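Local coordinates for development-specific protein S (Myxococcus xanthus, PDB 1NPS), which assembles as a calcium-dependent spore coat on the surface of myxospores, here represented by its N-terminal two-motif domain, which binds two calcium ions, at residues 9-14 / 38-43; 3-8 / 31-36; 46-51 / 63-68; 20-25 / 80-85. All blocks are in the same frame, centred on the assembly; numbering follows the deposited sequence.

In the fold
From the N terminus, 3-8 opens contact 2, 9-14 opens contact 1 and 20-25 opens contact 4, all in the first Greek key. The chain closes contact 2 at 31-36 and contact 1 at 38-43, so these two cross; they share the calcium ion held by Y7 and S39, and strands 3-6 and 40-42 are sheet neighbours. Contact 3 (46-51 / 63-68) is the hairpin of the second Greek key and lies wholly within the span of contact 4, which closes last, at 80-85. Contact 4 crosses contacts 1 and 2 and ties the first motif to the second motif's sheet, where strand 80-85 also pairs with strand 47-52.

Contact 1 (9-14 / 38-43); sequences EDFQGK and ISSVKV. With CA (calcium ion), chain B.
Two consecutive residues with positive phi, D10 and F11, fold the loop 9-14 back over strand 40-42, and the side chain of S40 holds the fold: F11 N donates to S40 OG over 2.9 Å. The bond is bent, with 137° at the hydrogen. S40 OG also bonds to N8 O, so one buried hydroxyl grips the hairpin at two backbone points, reaching both because chi1 (67°) sets it between the backbone N and the carbonyl carbon of S40. Beyond this bond the F11 ring lies against K42. The extended lysine runs over one face of the ring, its CG 4.0 Å from the centroid and CE 3.7 Å from F11 CG, an aliphatic CH-pi contact. V41 O approaches F11 CE1 obliquely, at 3.4 Å. On the side of E9, S39 CB packs 3.5 Å from E9 N, and a water joins E9 OE2 to S39 O. S39 OG itself binds calcium, together with Y7 O, T37 O and N76 OD1. Folded hairpin and buried serine are the signature of a beta/gamma-crystallin Greek key. S39 and S40 both face F6 in a classic beta bulge, where strand 40-42 begins alongside the central strand 3-6; farther along, V41 packs on I3, while F11 and K42 both touch N67 in a loop of the second motif.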
# COMPACT_ATOMS: atom_id res chain seq x y z
N GLU A 9 -6.03 -7.40 8.27
CA GLU A 9 -7.03 -6.33 8.34
C GLU A 9 -7.08 -5.64 9.71
O GLU A 9 -6.53 -6.14 10.69
CB GLU A 9 -8.42 -6.87 7.96
CG GLU A 9 -8.53 -7.30 6.50
CD GLU A 9 -9.94 -7.68 6.06
OE1 GLU A 9 -10.77 -8.08 6.90
OE2 GLU A 9 -10.22 -7.58 4.85
N ASP A 10 -7.73 -4.48 9.76
CA ASP A 10 -7.88 -3.70 10.99
C ASP A 10 -6.55 -3.33 11.63
O ASP A 10 -6.42 -3.32 12.84
CB ASP A 10 -8.75 -4.45 12.01
CG ASP A 10 -10.13 -4.79 11.46
OD1 ASP A 10 -10.69 -3.98 10.69
OD2 ASP A 10 -10.65 -5.87 11.80
N PHE A 11 -5.56 -3.06 10.79
CA PHE A 11 -4.22 -2.67 11.23
C PHE A 11 -3.55 -3.67 12.21
O PHE A 11 -3.00 -3.27 13.24
CB PHE A 11 -4.27 -1.26 11.84
CG PHE A 11 -5.17 -0.30 11.08
CD1 PHE A 11 -5.07 -0.16 9.70
CD2 PHE A 11 -6.15 0.43 11.75
CE1 PHE A 11 -5.94 0.68 9.00
CE2 PHE A 11 -7.02 1.28 11.05
CZ PHE A 11 -6.91 1.40 9.68
N GLN A 12 -3.55 -4.95 11.87
CA GLN A 12 -2.93 -5.96 12.72
C GLN A 12 -1.79 -6.63 11.97
O GLN A 12 -1.67 -6.48 10.77
CB GLN A 12 -3.94 -7.03 13.13
CG GLN A 12 -5.09 -6.54 13.97
CD GLN A 12 -4.81 -6.67 15.45
OE1 GLN A 12 -4.58 -7.77 15.95
NE2 GLN A 12 -4.86 -5.56 16.16
N GLY A 13 -0.98 -7.40 12.68
CA GLY A 13 0.13 -8.10 12.05
C GLY A 13 1.32 -7.27 11.61
O GLY A 13 1.44 -6.10 11.93
N LYS A 14 2.22 -7.92 10.87
CA LYS A 14 3.44 -7.32 10.34
C LYS A 14 3.14 -5.99 9.66
O LYS A 14 2.21 -5.89 8.86
CB LYS A 14 4.07 -8.29 9.34
CG LYS A 14 5.37 -7.83 8.73
CD LYS A 14 5.94 -8.93 7.84
CE LYS A 14 6.05 -10.25 8.62
NZ LYS A 14 6.52 -11.41 7.79
N ILE A 38 -0.69 -7.45 1.69
CA ILE A 38 -1.29 -6.28 2.33
C ILE A 38 -2.80 -6.43 2.52
O ILE A 38 -3.52 -6.83 1.61
CB ILE A 38 -0.96 -5.02 1.53
CG1 ILE A 38 0.55 -4.81 1.54
CG2 ILE A 38 -1.70 -3.83 2.10
CD1 ILE A 38 1.00 -3.62 0.75
N SER A 39 -3.27 -6.14 3.73
CA SER A 39 -4.69 -6.28 4.04
C SER A 39 -5.31 -5.02 4.65
O SER A 39 -6.53 -4.87 4.72
CB SER A 39 -4.90 -7.50 4.95
OG SER A 39 -4.26 -8.65 4.40
N SER A 40 -4.47 -4.09 5.08
CA SER A 40 -4.96 -2.82 5.63
C SER A 40 -3.86 -1.77 5.55
O SER A 40 -2.67 -2.10 5.48
CB SER A 40 -5.54 -2.98 7.05
OG SER A 40 -4.58 -3.32 8.03
N VAL A 41 -4.26 -0.50 5.46
CA VAL A 41 -3.31 0.59 5.33
C VAL A 41 -3.73 1.84 6.09
O VAL A 41 -4.92 2.18 6.14
CB VAL A 41 -3.14 1.00 3.85
CG1 VAL A 41 -2.06 2.06 3.70
CG2 VAL A 41 -2.83 -0.21 2.98
N LYS A 42 -2.75 2.52 6.67
CA LYS A 42 -2.98 3.77 7.38
C LYS A 42 -2.44 4.87 6.47
O LYS A 42 -1.37 4.73 5.88
CB LYS A 42 -2.26 3.80 8.73
CG LYS A 42 -2.88 2.92 9.81
CD LYS A 42 -2.26 3.19 11.16
CE LYS A 42 -2.91 2.35 12.23
NZ LYS A 42 -2.31 2.57 13.57
N VAL A 43 -3.23 5.92 6.28
CA VAL A 43 -2.80 7.02 5.44
C VAL A 43 -3.05 8.34 6.17
O VAL A 43 -4.19 8.76 6.32
CB VAL A 43 -3.57 7.01 4.08
CG1 VAL A 43 -3.00 8.06 3.12
CG2 VAL A 43 -3.51 5.63 3.45
CA CA B . -2.93 -9.88 4.25
O HOH W 1 -8.64 -6.24 3.14
O HOH W 2 -2.29 -11.28 4.62

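Contact 2 (3-8 / 31-36); sequences ITVFYN and LGIENN. With CA (calcium ion), chain C; CA (calcium ion), chain B.
The extended side chain of E34 crosses the end of Y7 at about a right angle and meets its hydroxyl nearly atom by atom. CB lies 3.3 Å from Y7 OH. CG, placed beside the backbone N by chi1 of -61°, stays equally close, and CD passes at much the same distance. At the tip, OE2 accepts the hydroxyl proton, with 2.9 Å from Y7 OH to E34 OE2. The phenol comes to this oxygen from above the carboxylate plane, whereas OE2 sits at the edge of the tyrosine ring, 3.3 Å from CE2 and near the ring plane. Ring and carboxylate planes are 53° apart. The same hydroxyl accepts from E34 N across 2.8 Å, almost straight at 166°. Donating to one end of E34 and accepting from the other, it fixes the glutamate's rotation. The carboxylate also has a long, weak ion pair with K14 NZ.

Deeper in, V5 CG2 meets I33 CD1 at 3.5 Å, the side chains crossing at about a right angle. Each segment carries a calcium ligand: Y7 O binds one ion and N36 OD1 the other, so the contact spans the ground between the domain's two metal sites. A Schellman motif with G32 as its C-prime residue ends helix 25-30, and I33 then turns inward among L28, V16 and I38 to cover V5 of the central strand 3-6.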
# COMPACT_ATOMS: atom_id res chain seq x y z
N ILE A 3 2.88 6.09 4.62
CA ILE A 3 1.70 5.27 4.80
C ILE A 3 2.27 4.02 5.50
O ILE A 3 3.46 3.74 5.39
CB ILE A 3 1.07 4.83 3.43
CG1 ILE A 3 2.06 3.98 2.63
CG2 ILE A 3 0.60 6.05 2.62
CD1 ILE A 3 1.40 2.97 1.71
N THR A 4 1.43 3.30 6.24
CA THR A 4 1.90 2.09 6.90
C THR A 4 0.99 0.95 6.41
O THR A 4 -0.23 1.07 6.43
CB THR A 4 1.86 2.21 8.44
OG1 THR A 4 2.43 3.47 8.84
CG2 THR A 4 2.68 1.11 9.07
N VAL A 5 1.60 -0.08 5.83
CA VAL A 5 0.87 -1.23 5.32
C VAL A 5 0.93 -2.39 6.30
O VAL A 5 1.99 -2.70 6.85
CB VAL A 5 1.42 -1.67 3.93
CG1 VAL A 5 1.24 -0.53 2.92
CG2 VAL A 5 2.89 -2.06 4.04
N PHE A 6 -0.20 -3.08 6.46
CA PHE A 6 -0.31 -4.19 7.41
C PHE A 6 -0.62 -5.52 6.73
O PHE A 6 -1.29 -5.56 5.68
CB PHE A 6 -1.39 -3.89 8.46
CG PHE A 6 -1.07 -2.72 9.34
CD1 PHE A 6 -1.37 -1.42 8.92
CD2 PHE A 6 -0.44 -2.90 10.57
CE1 PHE A 6 -1.05 -0.33 9.72
CE2 PHE A 6 -0.12 -1.82 11.37
CZ PHE A 6 -0.42 -0.53 10.94
N TYR A 7 -0.11 -6.61 7.30
CA TYR A 7 -0.36 -7.94 6.73
C TYR A 7 -1.79 -8.44 6.92
O TYR A 7 -2.29 -9.19 6.08
CB TYR A 7 0.65 -8.96 7.26
CG TYR A 7 1.89 -9.08 6.39
CD1 TYR A 7 2.44 -7.95 5.77
CD2 TYR A 7 2.49 -10.32 6.18
CE1 TYR A 7 3.56 -8.06 4.94
CE2 TYR A 7 3.61 -10.44 5.35
CZ TYR A 7 4.14 -9.31 4.74
OH TYR A 7 5.23 -9.43 3.91
N ASN A 8 -2.44 -8.00 8.00
CA ASN A 8 -3.82 -8.39 8.29
C ASN A 8 -4.73 -7.16 8.38
O ASN A 8 -4.25 -6.03 8.49
CB ASN A 8 -3.91 -9.18 9.60
CG ASN A 8 -3.12 -10.48 9.56
OD1 ASN A 8 -2.37 -10.79 10.49
ND2 ASN A 8 -3.27 -11.24 8.48
N LEU A 31 11.96 -4.41 0.77
CA LEU A 31 11.60 -3.66 1.97
C LEU A 31 10.83 -4.53 2.97
O LEU A 31 10.31 -4.05 3.96
CB LEU A 31 10.78 -2.43 1.58
CG LEU A 31 11.44 -1.51 0.55
CD1 LEU A 31 10.55 -0.34 0.22
CD2 LEU A 31 12.78 -1.01 1.06
N GLY A 32 10.81 -5.84 2.70
CA GLY A 32 10.13 -6.78 3.58
C GLY A 32 8.63 -6.91 3.41
O GLY A 32 7.94 -7.38 4.33
N ILE A 33 8.11 -6.48 2.26
CA ILE A 33 6.68 -6.56 1.97
C ILE A 33 6.46 -7.60 0.90
O ILE A 33 6.69 -7.34 -0.27
CB ILE A 33 6.13 -5.21 1.48
CG1 ILE A 33 6.24 -4.16 2.59
CG2 ILE A 33 4.67 -5.36 0.98
CD1 ILE A 33 5.78 -2.79 2.18
N GLU A 34 6.04 -8.79 1.30
CA GLU A 34 5.79 -9.89 0.37
C GLU A 34 4.64 -9.59 -0.58
O GLU A 34 3.69 -8.90 -0.23
CB GLU A 34 5.51 -11.19 1.12
CG GLU A 34 6.66 -11.64 1.99
CD GLU A 34 6.20 -12.56 3.10
OE1 GLU A 34 5.83 -13.71 2.81
OE2 GLU A 34 6.20 -12.11 4.27
N ASN A 35 4.72 -10.16 -1.77
CA ASN A 35 3.69 -9.96 -2.77
C ASN A 35 2.31 -10.43 -2.30
O ASN A 35 2.19 -11.46 -1.61
CB ASN A 35 4.08 -10.71 -4.04
CG ASN A 35 3.11 -10.47 -5.16
OD1 ASN A 35 2.90 -9.33 -5.58
ND2 ASN A 35 2.51 -11.55 -5.66
N ASN A 36 1.27 -9.70 -2.70
CA ASN A 36 -0.12 -10.01 -2.35
C ASN A 36 -0.30 -10.36 -0.87
O ASN A 36 -0.80 -11.45 -0.55
CB ASN A 36 -0.66 -11.18 -3.20
CG ASN A 36 -0.58 -10.95 -4.71
OD1 ASN A 36 -0.53 -9.82 -5.20
ND2 ASN A 36 -0.59 -12.05 -5.47
CA CA C . -0.82 -9.11 -7.29
CA CA B . -2.93 -9.88 4.25
O HOH W 2 -2.29 -11.28 4.62
O HOH W 3 -1.06 -7.80 -6.53
O HOH W 4 -0.11 -10.13 -8.49
O HOH W 5 -2.55 -10.12 -7.66

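Contact 3 (46-51 / 63-68); sequences GVKAIL and EVVANA
A49 and V64 make the tight half of this contact, an antiparallel hydrogen-bonded pair. A49 N donates to V64 O at 3.1 Å, and V64 N returns the bond to A49 O at 2.9 Å, both close to straight. A49 O also receives a CA-H...O contact from E63 CA at 3.4 Å. On the buried face, A49 CB touches V64 CG2 at 3.5 Å, a methyl against one branch of the valine.

The opposite face of the hairpin is looser and turned to solvent. Here the exposed E63, whose CG stands anti to its backbone N (chi1 172°), reaches K48, and a salt bridge of 2.8 Å joins K48 NZ to E63 OE2. The ammonium group sits above the carboxylate, 49° out of its plane. V65 CG1 brushes K48 CB at 4.1 Å. Past this point the strands part, and a water takes over the bonding, donating to V47 O and V65 O.

Within the second Greek key, strand 47-52 has strand 61-64 along one edge and strand 80-85 along the other, with I50 resting on I84. The chain after V65 leaves for the other sheet, where A68 bonds to V41.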
# COMPACT_ATOMS: atom_id res chain seq x y z
N GLY A 46 -1.68 14.68 4.01
CA GLY A 46 -0.53 15.03 3.19
C GLY A 46 -0.02 14.00 2.20
O GLY A 46 0.83 14.33 1.39
N VAL A 47 -0.49 12.75 2.30
CA VAL A 47 -0.09 11.66 1.38
C VAL A 47 -1.25 10.74 0.99
O VAL A 47 -2.25 10.64 1.69
CB VAL A 47 1.03 10.72 1.95
CG1 VAL A 47 2.37 11.41 1.94
CG2 VAL A 47 0.66 10.22 3.34
N LYS A 48 -1.08 10.04 -0.12
CA LYS A 48 -2.07 9.08 -0.63
C LYS A 48 -1.30 7.97 -1.34
O LYS A 48 -0.12 8.12 -1.67
CB LYS A 48 -3.06 9.74 -1.60
CG LYS A 48 -2.47 10.09 -2.95
CD LYS A 48 -3.59 10.37 -3.94
CE LYS A 48 -3.07 10.56 -5.35
NZ LYS A 48 -4.18 10.86 -6.30
N ALA A 49 -1.97 6.85 -1.55
CA ALA A 49 -1.37 5.70 -2.21
C ALA A 49 -2.29 5.10 -3.25
O ALA A 49 -3.52 5.16 -3.14
CB ALA A 49 -1.02 4.61 -1.17
N ILE A 50 -1.69 4.53 -4.28
CA ILE A 50 -2.44 3.84 -5.32
C ILE A 50 -1.90 2.41 -5.25
O ILE A 50 -0.70 2.19 -5.42
CB ILE A 50 -2.20 4.41 -6.73
CG1 ILE A 50 -2.49 5.91 -6.74
CG2 ILE A 50 -3.14 3.70 -7.72
CD1 ILE A 50 -2.11 6.64 -8.03
N LEU A 51 -2.77 1.47 -4.89
CA LEU A 51 -2.38 0.06 -4.79
C LEU A 51 -2.79 -0.64 -6.09
O LEU A 51 -3.91 -0.45 -6.57
CB LEU A 51 -3.06 -0.58 -3.57
CG LEU A 51 -3.08 0.25 -2.29
CD1 LEU A 51 -3.72 -0.56 -1.18
CD2 LEU A 51 -1.68 0.69 -1.89
N GLU A 63 -7.34 3.73 -4.87
CA GLU A 63 -6.66 4.91 -4.33
C GLU A 63 -7.10 5.14 -2.88
O GLU A 63 -8.30 5.20 -2.58
CB GLU A 63 -6.97 6.14 -5.17
CG GLU A 63 -6.47 7.44 -4.57
CD GLU A 63 -7.02 8.64 -5.30
OE1 GLU A 63 -8.11 9.12 -4.93
OE2 GLU A 63 -6.37 9.10 -6.26
N VAL A 64 -6.14 5.14 -1.96
CA VAL A 64 -6.44 5.35 -0.54
C VAL A 64 -5.98 6.75 -0.11
O VAL A 64 -4.83 7.14 -0.34
CB VAL A 64 -5.78 4.27 0.37
CG1 VAL A 64 -6.42 2.92 0.12
CG2 VAL A 64 -4.27 4.20 0.12
N VAL A 65 -6.89 7.50 0.50
CA VAL A 65 -6.55 8.84 0.94
C VAL A 65 -6.73 9.02 2.44
O VAL A 65 -6.56 10.11 2.96
CB VAL A 65 -7.38 9.89 0.18
CG1 VAL A 65 -7.10 9.76 -1.30
CG2 VAL A 65 -8.87 9.71 0.49
N ALA A 66 -7.05 7.92 3.11
CA ALA A 66 -7.27 7.88 4.54
C ALA A 66 -7.18 6.42 4.98
O ALA A 66 -7.13 5.50 4.15
CB ALA A 66 -8.64 8.45 4.88
N ASN A 67 -7.17 6.21 6.30
CA ASN A 67 -7.07 4.87 6.86
C ASN A 67 -8.08 3.89 6.25
O ASN A 67 -9.22 4.26 5.98
CB ASN A 67 -7.23 4.91 8.38
CG ASN A 67 -6.01 5.48 9.07
OD1 ASN A 67 -5.04 5.90 8.42
ND2 ASN A 67 -6.02 5.45 10.39
N ALA A 68 -7.62 2.68 5.99
CA ALA A 68 -8.47 1.64 5.40
C ALA A 68 -8.22 0.33 6.12
O ALA A 68 -7.18 -0.30 5.93
CB ALA A 68 -8.16 1.49 3.91
O HOH W 6 -4.96 12.22 1.70

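Contact 4 (20-25 / 80-85); sequences PGNYTR and SIRVIS
Strand 21-23, from the first Greek key, is an edge strand of the second motif's sheet, and pairs antiparallel with strand 80-85. G21 and V83 form one hydrogen-bonded pair, with 3.0 Å from G21 N to V83 O and 2.8 Å from V83 N to G21 O. Y23 and I81 form the next, bonded in both directions. Between them lies the non-hydrogen-bonded pair N22-R82, whose side chains run side by side on the outer face. R82 NE donates to N22 OD1 at 3.2 Å and 166°. The bond lies in the guanidinium plane but approaches the amide carbonyl from 37° above its plane. The arginine side chain bends at chi3 (52°), and I84 CD1 lies over the rim of one guanidinium face. N22 OD1 also takes a proton from a water 3.1 Å away, which bridges to V83 O.

On the inner face, the edge of the Y23 ring meets V83, with 3.9 Å between Y23 CE2 and V83 CG2; Y23 OH bonds to P19 O. P20 CG rests 3.4 Å from S85 OG. At the other end T24 is the N-cap of helix 25-30, and S80 OG holds N54 O and F57 N, as S40 does for the first motif's hairpin. Exchange of the third strand between paired Greek keys is the hallmark of the beta/gamma-crystallin domain.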
# COMPACT_ATOMS: atom_id res chain seq x y z
N PRO A 20 6.97 8.56 0.33
CA PRO A 20 6.58 8.79 -1.06
C PRO A 20 7.58 8.18 -2.03
O PRO A 20 8.79 8.22 -1.80
CB PRO A 20 6.57 10.32 -1.16
CG PRO A 20 6.17 10.74 0.21
CD PRO A 20 7.03 9.83 1.07
N GLY A 21 7.06 7.62 -3.11
CA GLY A 21 7.90 7.01 -4.11
C GLY A 21 7.12 5.97 -4.88
O GLY A 21 5.95 5.72 -4.59
N ASN A 22 7.79 5.32 -5.82
CA ASN A 22 7.16 4.29 -6.63
C ASN A 22 7.79 2.96 -6.24
O ASN A 22 9.00 2.86 -6.14
CB ASN A 22 7.40 4.57 -8.10
CG ASN A 22 7.07 5.99 -8.47
OD1 ASN A 22 5.94 6.43 -8.28
ND2 ASN A 22 8.05 6.72 -8.98
N TYR A 23 6.95 1.97 -5.98
CA TYR A 23 7.44 0.66 -5.55
C TYR A 23 6.94 -0.51 -6.39
O TYR A 23 5.75 -0.82 -6.38
CB TYR A 23 7.06 0.42 -4.09
CG TYR A 23 7.51 1.52 -3.17
CD1 TYR A 23 8.81 1.53 -2.65
CD2 TYR A 23 6.65 2.56 -2.82
CE1 TYR A 23 9.25 2.55 -1.82
CE2 TYR A 23 7.07 3.59 -2.00
CZ TYR A 23 8.37 3.58 -1.49
OH TYR A 23 8.81 4.59 -0.66
N THR A 24 7.85 -1.17 -7.09
CA THR A 24 7.49 -2.35 -7.88
C THR A 24 7.47 -3.55 -6.92
O THR A 24 7.79 -3.41 -5.72
CB THR A 24 8.52 -2.63 -9.00
OG1 THR A 24 9.78 -2.97 -8.42
CG2 THR A 24 8.68 -1.41 -9.91
N ARG A 25 7.07 -4.70 -7.45
CA ARG A 25 6.99 -5.94 -6.67
C ARG A 25 8.34 -6.29 -6.04
O ARG A 25 8.42 -6.62 -4.86
CB ARG A 25 6.50 -7.10 -7.56
CG ARG A 25 6.35 -8.42 -6.85
CD ARG A 25 5.77 -9.49 -7.77
NE ARG A 25 5.90 -10.83 -7.21
CZ ARG A 25 5.14 -11.88 -7.55
NH1 ARG A 25 4.17 -11.74 -8.45
NH2 ARG A 25 5.33 -13.05 -6.96
N SER A 80 2.25 -3.78 -6.67
CA SER A 80 3.04 -2.56 -6.85
C SER A 80 2.28 -1.41 -6.20
O SER A 80 1.06 -1.50 -5.99
CB SER A 80 3.41 -2.30 -8.32
OG SER A 80 2.29 -2.14 -9.17
N ILE A 81 3.01 -0.37 -5.79
CA ILE A 81 2.41 0.78 -5.09
C ILE A 81 3.12 2.10 -5.42
O ILE A 81 4.34 2.14 -5.60
CB ILE A 81 2.54 0.61 -3.51
CG1 ILE A 81 1.95 -0.73 -3.04
CG2 ILE A 81 1.85 1.76 -2.78
CD1 ILE A 81 2.20 -1.02 -1.54
N ARG A 82 2.34 3.18 -5.52
CA ARG A 82 2.88 4.53 -5.75
C ARG A 82 2.38 5.36 -4.57
O ARG A 82 1.17 5.43 -4.32
CB ARG A 82 2.38 5.13 -7.07
CG ARG A 82 2.80 4.37 -8.33
CD ARG A 82 2.46 5.13 -9.61
NE ARG A 82 2.97 6.50 -9.57
CZ ARG A 82 2.35 7.57 -10.06
NH1 ARG A 82 1.20 7.45 -10.70
NH2 ARG A 82 2.91 8.76 -9.93
N VAL A 83 3.29 5.88 -3.76
CA VAL A 83 2.92 6.71 -2.61
C VAL A 83 3.15 8.13 -3.07
O VAL A 83 4.25 8.49 -3.46
CB VAL A 83 3.75 6.35 -1.36
CG1 VAL A 83 3.36 7.24 -0.18
CG2 VAL A 83 3.56 4.86 -1.02
N ILE A 84 2.11 8.95 -3.01
CA ILE A 84 2.22 10.31 -3.51
C ILE A 84 1.90 11.41 -2.51
O ILE A 84 0.87 11.36 -1.85
CB ILE A 84 1.29 10.45 -4.76
CG1 ILE A 84 1.57 9.31 -5.74
CG2 ILE A 84 1.52 11.79 -5.42
CD1 ILE A 84 0.45 8.99 -6.68
N SER A 85 2.77 12.42 -2.44
CA SER A 85 2.59 13.58 -1.56
C SER A 85 1.48 14.49 -2.09
O SER A 85 1.50 14.93 -3.24
CB SER A 85 3.86 14.42 -1.50
OG SER A 85 4.98 13.65 -1.13
O HOH W 7 5.06 8.68 -6.28